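Local coordinates for putative aldolase (Bacteroides vulgatus ATCC 8482, PDB 3DXI), which is of unknown function but, as a putative aldolase of the HMGL-like family, folds into a closed eight-stranded parallel beta/alpha (TIM) barrel, at residues Gly13-Asn18 / Met222-Gly227; Glu35-Tyr40 / His242-Asp247; Gly167-Lys172 / Leu201-Thr206. One frame throughout, in Å; residues are numbered along the deposited sequence.

How the contacts relate
All three contacts belong to one TIM barrel, whose eight parallel strands run in chain order. Contacts 1 and 2 tie the first part of the chain to its last third, their segments alternating along the sequence; contact 1 joins the loops after helix 9-13 and strand 214-217, contact 2 those after helices 23-34 and 231-241. Their centres lie about 24 Å apart. Contact 3, whose segments fall between those of the other two, links the start of helix 171-184 to the flank of helix 200-209; its centre is about 21 Å from the centres of contacts 1 and 2. Contacts 1 and 2 thus join the first beta-alpha units to the barrel's end; contacts 2 and 3 reach the second subunit.

Contact 1. Residues Gly13-Asn18 / Met222-Gly227; sequences GGYYTN and MGRGAG
Gly13 and Gly223 bring the two backbones closest, their CA atoms 4.4 Å apart; from there Gly14-Tyr16 continue with helical backbone angles, while Arg224-Gly227 fold into a type II' beta turn whose Gly225 has positive phi. The hydroxyl of Tyr16 reaches the residue just ahead of this turn: OH donates to Gly223 O at 2.7 Å, approaching 28° out of the carbonyl plane. Water 1 donates to the same OH and to Gly225 O, so the phenol is gripped from two directions. Tyr15 meets Arg224 differently. With its CG opposite the backbone N (chi1 179°), the ring turns one face to Arg224 CB, a CH-pi contact 3.9 Å from the centroid. The arginine chain bends at chi3, and its guanidinium stands almost perpendicular to the ring, 87° between planes, with Tyr15 CD1 3.1 Å from Arg224 NE. Selenomethionine Met222, extended, runs its CE to 3.3 Å from Gly13 O. Tyr265 and Trp267 also meet the Tyr16 ring, and Gln283 holds the turn through Arg224 O and Ala226 N. Both loops follow barrel strands, the first and the last, at the C-terminal end of the strands, the face where TIM barrels generally carry their active sites.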
loop_
_atom_site.group_PDB
_atom_site.type_symbol
_atom_site.label_atom_id
_atom_site.label_comp_id
_atom_site.label_asym_id
_atom_site.label_seq_id
_atom_site.Cartn_x
_atom_site.Cartn_y
_atom_site.Cartn_z
ATOM N N GLY A 13 1.794 18.693 -0.895
ATOM C CA GLY A 13 3.168 18.339 -1.199
ATOM C C GLY A 13 4.153 19.490 -1.069
ATOM O O GLY A 13 5.365 19.266 -1.046
ATOM N N GLY A 14 3.632 20.715 -0.979
ATOM C CA GLY A 14 4.481 21.891 -0.865
ATOM C C GLY A 14 5.410 21.875 0.338
ATOM O O GLY A 14 6.428 22.563 0.360
ATOM N N TYR A 15 5.055 21.082 1.341
ATOM C CA TYR A 15 5.844 20.953 2.558
ATOM C C TYR A 15 7.349 20.870 2.276
ATOM O O TYR A 15 8.149 21.607 2.859
ATOM C CB TYR A 15 5.395 19.691 3.296
ATOM C CG TYR A 15 6.132 19.393 4.582
ATOM C CD1 TYR A 15 5.699 19.927 5.795
ATOM C CD2 TYR A 15 7.248 18.553 4.590
ATOM C CE1 TYR A 15 6.355 19.626 6.987
ATOM C CE2 TYR A 15 7.912 18.247 5.776
ATOM C CZ TYR A 15 7.458 18.786 6.968
ATOM O OH TYR A 15 8.099 18.480 8.144
ATOM N N TYR A 16 7.722 19.977 1.367
ATOM C CA TYR A 16 9.121 19.745 1.019
ATOM C C TYR A 16 9.862 20.873 0.304
ATOM O O TYR A 16 11.080 20.985 0.421
ATOM C CB TYR A 16 9.215 18.480 0.168
ATOM C CG TYR A 16 8.687 17.238 0.851
ATOM C CD1 TYR A 16 9.405 16.626 1.881
ATOM C CD2 TYR A 16 7.483 16.665 0.455
ATOM C CE1 TYR A 16 8.939 15.471 2.495
ATOM C CE2 TYR A 16 7.004 15.508 1.062
ATOM C CZ TYR A 16 7.738 14.914 2.081
ATOM O OH TYR A 16 7.275 13.761 2.673
ATOM N N THR A 17 9.134 21.706 -0.432
ATOM C CA THR A 17 9.756 22.787 -1.196
ATOM C C THR A 17 9.383 24.194 -0.740
ATOM O O THR A 17 9.570 25.157 -1.485
ATOM C CB THR A 17 9.364 22.663 -2.670
ATOM O OG1 THR A 17 7.952 22.873 -2.796
ATOM C CG2 THR A 17 9.708 21.269 -3.194
ATOM N N ASN A 18 8.872 24.313 0.482
ATOM C CA ASN A 18 8.434 25.599 1.017
ATOM C C ASN A 18 7.270 26.086 0.174
ATOM O O ASN A 18 7.040 27.292 0.071
ATOM C CB ASN A 18 9.547 26.645 0.954
ATOM C CG ASN A 18 10.757 26.258 1.762
ATOM O OD1 ASN A 18 10.636 25.778 2.889
ATOM N ND2 ASN A 18 11.940 26.482 1.197
HETATM N N MSE A 222 2.406 12.312 -2.940
HETATM C CA MSE A 222 3.188 13.408 -2.371
HETATM C C MSE A 222 2.480 14.049 -1.183
HETATM O O MSE A 222 1.319 14.461 -1.272
HETATM C CB MSE A 222 3.479 14.469 -3.440
HETATM C CG MSE A 222 4.412 15.585 -2.983
HETATM SE SE MSE A 222 4.782 16.850 -4.415
HETATM C CE MSE A 222 6.418 17.648 -3.743
ATOM N N GLY A 223 3.204 14.123 -0.072
ATOM C CA GLY A 223 2.678 14.688 1.155
ATOM C C GLY A 223 3.726 14.448 2.221
ATOM O O GLY A 223 4.639 13.651 2.012
ATOM N N ARG A 224 3.622 15.123 3.358
ATOM C CA ARG A 224 4.620 14.934 4.402
ATOM C C ARG A 224 4.601 13.512 4.967
ATOM O O ARG A 224 3.555 12.851 5.005
ATOM C CB ARG A 224 4.425 15.964 5.525
ATOM C CG ARG A 224 3.026 16.016 6.114
ATOM C CD ARG A 224 2.944 17.062 7.232
ATOM N NE ARG A 224 3.100 18.438 6.753
ATOM C CZ ARG A 224 2.102 19.195 6.300
ATOM N NH1 ARG A 224 0.864 18.714 6.261
ATOM N NH2 ARG A 224 2.338 20.438 5.894
ATOM N N GLY A 225 5.774 13.043 5.383
ATOM C CA GLY A 225 5.890 11.708 5.944
ATOM C C GLY A 225 5.539 10.587 4.985
ATOM O O GLY A 225 6.091 10.498 3.882
ATOM N N ALA A 226 4.614 9.731 5.413
ATOM C CA ALA A 226 4.174 8.590 4.617
ATOM C C ALA A 226 3.346 9.030 3.415
ATOM O O ALA A 226 3.105 8.250 2.498
ATOM C CB ALA A 226 3.373 7.626 5.483
ATOM N N GLY A 227 2.895 10.278 3.436
ATOM C CA GLY A 227 2.128 10.794 2.317
ATOM C C GLY A 227 0.660 10.434 2.261
ATOM O O GLY A 227 0.090 9.929 3.228
HETATM O O HOH W 1 8.644 11.808 4.021
#

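Contact 2. Residues Glu35-Tyr40 / His242-Asp247; sequences ELPIDY and HGLNVD
Leu244 has its CG opposite the backbone N (chi1 -174°), which carries CD2 to 3.7 Å from Pro37 CG, the two side chains crossing at a slant. In Asp247 the same first torsion (chi1 -178°) lays the carboxylate alongside that of Glu35, both side chains pointing the same way with their planes 86° apart. Pro37 is a wedge: its CG also meets Val246 CG2 at 3.9 Å and the carbonyl oxygen of Asn245, while Leu235 of helix 231-241 packs against both Pro37 and Leu244. The proline is the centre of an inverse gamma turn, closed by Ile38 N to Leu36 O at 2.7 Å, just ahead of strand 40-45 of the TIM barrel; the facing loop leads into helix 248-265, with Asp247 as its N-cap. Glu35 OE1 and Asp247 OD2, like charges, lie 4.1 Å apart. Water 2 donates to both carboxylates and should ease their repulsion. The other carboxylate oxygen, Asp247 OD1, accepts from Val250 N and from Asn298 ND2 of the second subunit. Deeper between the loops, water 3 donates to Glu35 O at 2.7 Å and accepts a weak bond from Asp247 N.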
loop_
_atom_site.group_PDB
_atom_site.type_symbol
_atom_site.label_atom_id
_atom_site.label_comp_id
_atom_site.label_asym_id
_atom_site.label_seq_id
_atom_site.Cartn_x
_atom_site.Cartn_y
_atom_site.Cartn_z
ATOM N N GLU A 35 -7.052 16.882 -18.243
ATOM C CA GLU A 35 -7.297 15.637 -18.966
ATOM C C GLU A 35 -7.416 14.385 -18.112
ATOM O O GLU A 35 -7.355 13.270 -18.632
ATOM C CB GLU A 35 -6.213 15.424 -20.026
ATOM C CG GLU A 35 -6.163 16.524 -21.071
ATOM C CD GLU A 35 -5.309 16.160 -22.269
ATOM O OE1 GLU A 35 -5.749 15.311 -23.075
ATOM O OE2 GLU A 35 -4.197 16.718 -22.399
ATOM N N LEU A 36 -7.573 14.565 -16.805
ATOM C CA LEU A 36 -7.734 13.436 -15.895
ATOM C C LEU A 36 -9.109 13.579 -15.249
ATOM O O LEU A 36 -9.616 14.691 -15.100
ATOM C CB LEU A 36 -6.629 13.440 -14.825
ATOM C CG LEU A 36 -5.196 13.132 -15.295
ATOM C CD1 LEU A 36 -4.202 13.320 -14.153
ATOM C CD2 LEU A 36 -5.126 11.709 -15.809
ATOM N N PRO A 37 -9.739 12.456 -14.868
ATOM C CA PRO A 37 -11.061 12.575 -14.245
ATOM C C PRO A 37 -11.026 13.091 -12.799
ATOM O O PRO A 37 -11.537 12.440 -11.885
ATOM C CB PRO A 37 -11.623 11.155 -14.367
ATOM C CG PRO A 37 -10.392 10.302 -14.251
ATOM C CD PRO A 37 -9.392 11.043 -15.112
ATOM N N ILE A 38 -10.414 14.261 -12.608
ATOM C CA ILE A 38 -10.308 14.910 -11.298
ATOM C C ILE A 38 -11.140 16.193 -11.336
ATOM O O ILE A 38 -10.907 17.081 -12.157
ATOM C CB ILE A 38 -8.842 15.256 -10.942
ATOM C CG1 ILE A 38 -8.087 13.993 -10.518
ATOM C CG2 ILE A 38 -8.802 16.277 -9.818
ATOM C CD1 ILE A 38 -7.363 13.292 -11.634
ATOM N N ASP A 39 -12.096 16.282 -10.418
ATOM C CA ASP A 39 -13.032 17.394 -10.343
ATOM C C ASP A 39 -12.590 18.662 -9.629
ATOM O O ASP A 39 -12.949 19.765 -10.042
ATOM C CB ASP A 39 -14.320 16.882 -9.711
ATOM C CG ASP A 39 -14.798 15.604 -10.362
ATOM O OD1 ASP A 39 -15.321 15.683 -11.489
ATOM O OD2 ASP A 39 -14.624 14.523 -9.761
ATOM N N TYR A 40 -11.840 18.495 -8.549
ATOM C CA TYR A 40 -11.354 19.610 -7.746
ATOM C C TYR A 40 -9.844 19.578 -7.605
ATOM O O TYR A 40 -9.236 18.509 -7.511
ATOM C CB TYR A 40 -11.964 19.558 -6.343
ATOM C CG TYR A 40 -13.354 20.125 -6.239
ATOM C CD1 TYR A 40 -13.571 21.378 -5.673
ATOM C CD2 TYR A 40 -14.458 19.406 -6.697
ATOM C CE1 TYR A 40 -14.854 21.903 -5.558
ATOM C CE2 TYR A 40 -15.745 19.924 -6.591
ATOM C CZ TYR A 40 -15.933 21.174 -6.019
ATOM O OH TYR A 40 -17.198 21.701 -5.924
ATOM N N HIS A 242 -14.471 0.261 -11.601
ATOM C CA HIS A 242 -15.623 1.154 -11.590
ATOM C C HIS A 242 -15.940 1.776 -12.942
ATOM O O HIS A 242 -16.752 2.686 -13.025
ATOM C CB HIS A 242 -15.422 2.253 -10.543
ATOM C CG HIS A 242 -15.445 1.749 -9.132
ATOM N ND1 HIS A 242 -14.564 0.797 -8.667
ATOM C CD2 HIS A 242 -16.264 2.042 -8.094
ATOM C CE1 HIS A 242 -14.839 0.524 -7.403
ATOM N NE2 HIS A 242 -15.867 1.265 -7.032
ATOM N N GLY A 243 -15.299 1.277 -13.995
ATOM C CA GLY A 243 -15.537 1.792 -15.332
ATOM C C GLY A 243 -15.162 3.247 -15.558
ATOM O O GLY A 243 -15.718 3.898 -16.436
ATOM N N LEU A 244 -14.216 3.767 -14.785
ATOM C CA LEU A 244 -13.809 5.161 -14.941
ATOM C C LEU A 244 -12.832 5.308 -16.101
ATOM O O LEU A 244 -11.760 4.711 -16.086
ATOM C CB LEU A 244 -13.140 5.677 -13.661
ATOM C CG LEU A 244 -12.794 7.169 -13.613
ATOM C CD1 LEU A 244 -14.088 7.974 -13.569
ATOM C CD2 LEU A 244 -11.937 7.476 -12.395
ATOM N N ASN A 245 -13.200 6.092 -17.109
ATOM C CA ASN A 245 -12.299 6.299 -18.233
ATOM C C ASN A 245 -11.135 7.171 -17.775
ATOM O O ASN A 245 -11.335 8.214 -17.157
ATOM C CB ASN A 245 -13.019 6.966 -19.405
ATOM C CG ASN A 245 -12.071 7.315 -20.542
ATOM O OD1 ASN A 245 -11.201 6.520 -20.909
ATOM N ND2 ASN A 245 -12.238 8.507 -21.109
ATOM N N VAL A 246 -9.917 6.731 -18.080
ATOM C CA VAL A 246 -8.710 7.459 -17.698
ATOM C C VAL A 246 -7.685 7.531 -18.828
ATOM O O VAL A 246 -7.456 6.542 -19.531
ATOM C CB VAL A 246 -8.021 6.785 -16.486
ATOM C CG1 VAL A 246 -6.682 7.460 -16.194
ATOM C CG2 VAL A 246 -8.917 6.857 -15.274
ATOM N N ASP A 247 -7.066 8.698 -18.996
ATOM C CA ASP A 247 -6.027 8.866 -20.011
ATOM C C ASP A 247 -4.720 8.570 -19.289
ATOM O O ASP A 247 -4.153 9.438 -18.623
ATOM C CB ASP A 247 -5.973 10.294 -20.548
ATOM C CG ASP A 247 -4.930 10.457 -21.645
ATOM O OD1 ASP A 247 -3.952 9.682 -21.654
ATOM O OD2 ASP A 247 -5.079 11.359 -22.492
HETATM O O HOH W 2 -7.359 13.280 -22.657
HETATM O O HOH W 3 -9.048 11.146 -18.550
#

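Contact 3. Residues Gly167-Lys172 / Leu201-Thr206; sequences GGITPK and LINSIT
This is a contact between a helix start and the flank of a neighbouring helix on the outer layer of the barrel: Ile169 and Thr170, with Pro171 at the start of helix 171-184, lie against Ile202, Asn203 and Thr206 of helix 200-209. Asn203 carries the polar part. Its ND2 donates to Ile169 O at 2.9 Å with an N-H...O angle of 151°, but the donor stands well above the carbonyl plane, 45° out of it, and the acceptor in turn is tilted from the amide plane. The CG of Asn203 lies beside its own backbone N (chi1 -77°), which swings the amide towards the loop. There its oxygen, OD1, rests 2.9 Å from Pro171 N; that nitrogen has no hydrogen to give, so the approach is contact alone. Ile169 CG2 lies over one face of the amide, on its nitrogen side, 3.4 Å from Asn203 ND2. In the TIM barrel these two helices follow strands 159-163 and 189-192 in successive beta-alpha units, and Phe191 of the second strand touches both Ile169 and Asn203. Thr170 takes the N-cap position of helix 171-184. The proline ring after it crosses the side chains of Ile202 and Asn203 at about a right angle, with CG 3.9 Å from Ile202 CG2. Ile202 of the second subunit packs on both Pro171 and Ile202. Further along, Thr206 sets CG2 3.7 Å from Pro171 O. Its OG1 bonds back to Ile202 O at 2.6 Å, on the opposite face of that carbonyl from Thr206 N, which fixes the rotation of the hydroxyl.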
loop_
_atom_site.group_PDB
_atom_site.type_symbol
_atom_site.label_atom_id
_atom_site.label_comp_id
_atom_site.label_asym_id
_atom_site.label_seq_id
_atom_site.Cartn_x
_atom_site.Cartn_y
_atom_site.Cartn_z
ATOM N N GLY A 167 -3.006 8.053 9.686
ATOM C CA GLY A 167 -2.760 7.051 8.666
ATOM C C GLY A 167 -2.874 5.656 9.254
ATOM O O GLY A 167 -2.161 4.734 8.846
ATOM N N GLY A 168 -3.770 5.508 10.225
ATOM C CA GLY A 168 -3.968 4.219 10.863
ATOM C C GLY A 168 -5.407 3.736 10.844
ATOM O O GLY A 168 -5.718 2.688 11.402
ATOM N N ILE A 169 -6.291 4.492 10.202
ATOM C CA ILE A 169 -7.698 4.111 10.128
ATOM C C ILE A 169 -7.867 2.890 9.208
ATOM O O ILE A 169 -7.214 2.790 8.171
ATOM C CB ILE A 169 -8.563 5.302 9.617
ATOM C CG1 ILE A 169 -10.012 5.122 10.067
ATOM C CG2 ILE A 169 -8.487 5.415 8.103
ATOM C CD1 ILE A 169 -10.197 5.283 11.551
ATOM N N THR A 170 -8.735 1.959 9.600
ATOM C CA THR A 170 -8.979 0.745 8.822
ATOM C C THR A 170 -10.302 0.824 8.053
ATOM O O THR A 170 -11.153 1.653 8.361
ATOM C CB THR A 170 -9.020 -0.498 9.740
ATOM O OG1 THR A 170 -10.125 -0.385 10.648
ATOM C CG2 THR A 170 -7.725 -0.619 10.530
ATOM N N PRO A 171 -10.490 -0.048 7.047
ATOM C CA PRO A 171 -11.714 -0.067 6.238
ATOM C C PRO A 171 -12.988 -0.149 7.079
ATOM O O PRO A 171 -13.955 0.570 6.821
ATOM C CB PRO A 171 -11.524 -1.298 5.353
ATOM C CG PRO A 171 -10.043 -1.363 5.191
ATOM C CD PRO A 171 -9.547 -1.083 6.586
ATOM N N LYS A 172 -12.990 -1.031 8.077
ATOM C CA LYS A 172 -14.151 -1.184 8.953
ATOM C C LYS A 172 -14.487 0.136 9.641
ATOM O O LYS A 172 -15.644 0.540 9.674
ATOM C CB LYS A 172 -13.889 -2.254 10.020
ATOM C CG LYS A 172 -15.054 -2.465 10.976
ATOM C CD LYS A 172 -14.743 -3.522 12.035
ATOM C CE LYS A 172 -15.996 -3.885 12.834
ATOM N NZ LYS A 172 -15.775 -4.995 13.811
ATOM N N LEU A 201 -5.697 3.286 -0.454
ATOM C CA LEU A 201 -6.547 2.828 -1.545
ATOM C C LEU A 201 -7.763 2.049 -1.057
ATOM O O LEU A 201 -8.895 2.401 -1.383
ATOM C CB LEU A 201 -5.760 1.952 -2.532
ATOM C CG LEU A 201 -6.598 1.343 -3.670
ATOM C CD1 LEU A 201 -7.113 2.438 -4.599
ATOM C CD2 LEU A 201 -5.762 0.344 -4.444
ATOM N N ILE A 202 -7.543 1.001 -0.270
ATOM C CA ILE A 202 -8.670 0.202 0.187
ATOM C C ILE A 202 -9.659 0.971 1.063
ATOM O O ILE A 202 -10.864 0.720 0.995
ATOM C CB ILE A 202 -8.208 -1.107 0.904
ATOM C CG1 ILE A 202 -9.409 -2.041 1.053
ATOM C CG2 ILE A 202 -7.586 -0.800 2.262
ATOM C CD1 ILE A 202 -10.124 -2.333 -0.283
ATOM N N ASN A 203 -9.169 1.901 1.883
ATOM C CA ASN A 203 -10.077 2.698 2.711
ATOM C C ASN A 203 -10.940 3.561 1.781
ATOM O O ASN A 203 -12.147 3.687 1.978
ATOM C CB ASN A 203 -9.317 3.634 3.661
ATOM C CG ASN A 203 -8.741 2.920 4.870
ATOM O OD1 ASN A 203 -9.258 1.898 5.312
ATOM N ND2 ASN A 203 -7.677 3.481 5.430
ATOM N N SER A 204 -10.310 4.157 0.772
ATOM C CA SER A 204 -11.021 5.014 -0.176
ATOM C C SER A 204 -12.047 4.229 -0.994
ATOM O O SER A 204 -13.181 4.670 -1.169
ATOM C CB SER A 204 -10.025 5.718 -1.105
ATOM O OG SER A 204 -9.078 6.471 -0.355
ATOM N N ILE A 205 -11.658 3.063 -1.491
ATOM C CA ILE A 205 -12.584 2.248 -2.261
ATOM C C ILE A 205 -13.762 1.832 -1.375
ATOM O O ILE A 205 -14.902 1.763 -1.836
ATOM C CB ILE A 205 -11.885 0.988 -2.825
ATOM C CG1 ILE A 205 -10.751 1.401 -3.769
ATOM C CG2 ILE A 205 -12.893 0.111 -3.570
ATOM C CD1 ILE A 205 -11.204 2.240 -4.959
ATOM N N THR A 206 -13.481 1.566 -0.102
ATOM C CA THR A 206 -14.509 1.160 0.855
ATOM C C THR A 206 -15.530 2.288 1.023
ATOM O O THR A 206 -16.740 2.049 1.050
ATOM C CB THR A 206 -13.881 0.812 2.233
ATOM O OG1 THR A 206 -13.023 -0.327 2.093
ATOM C CG2 THR A 206 -14.962 0.495 3.254
#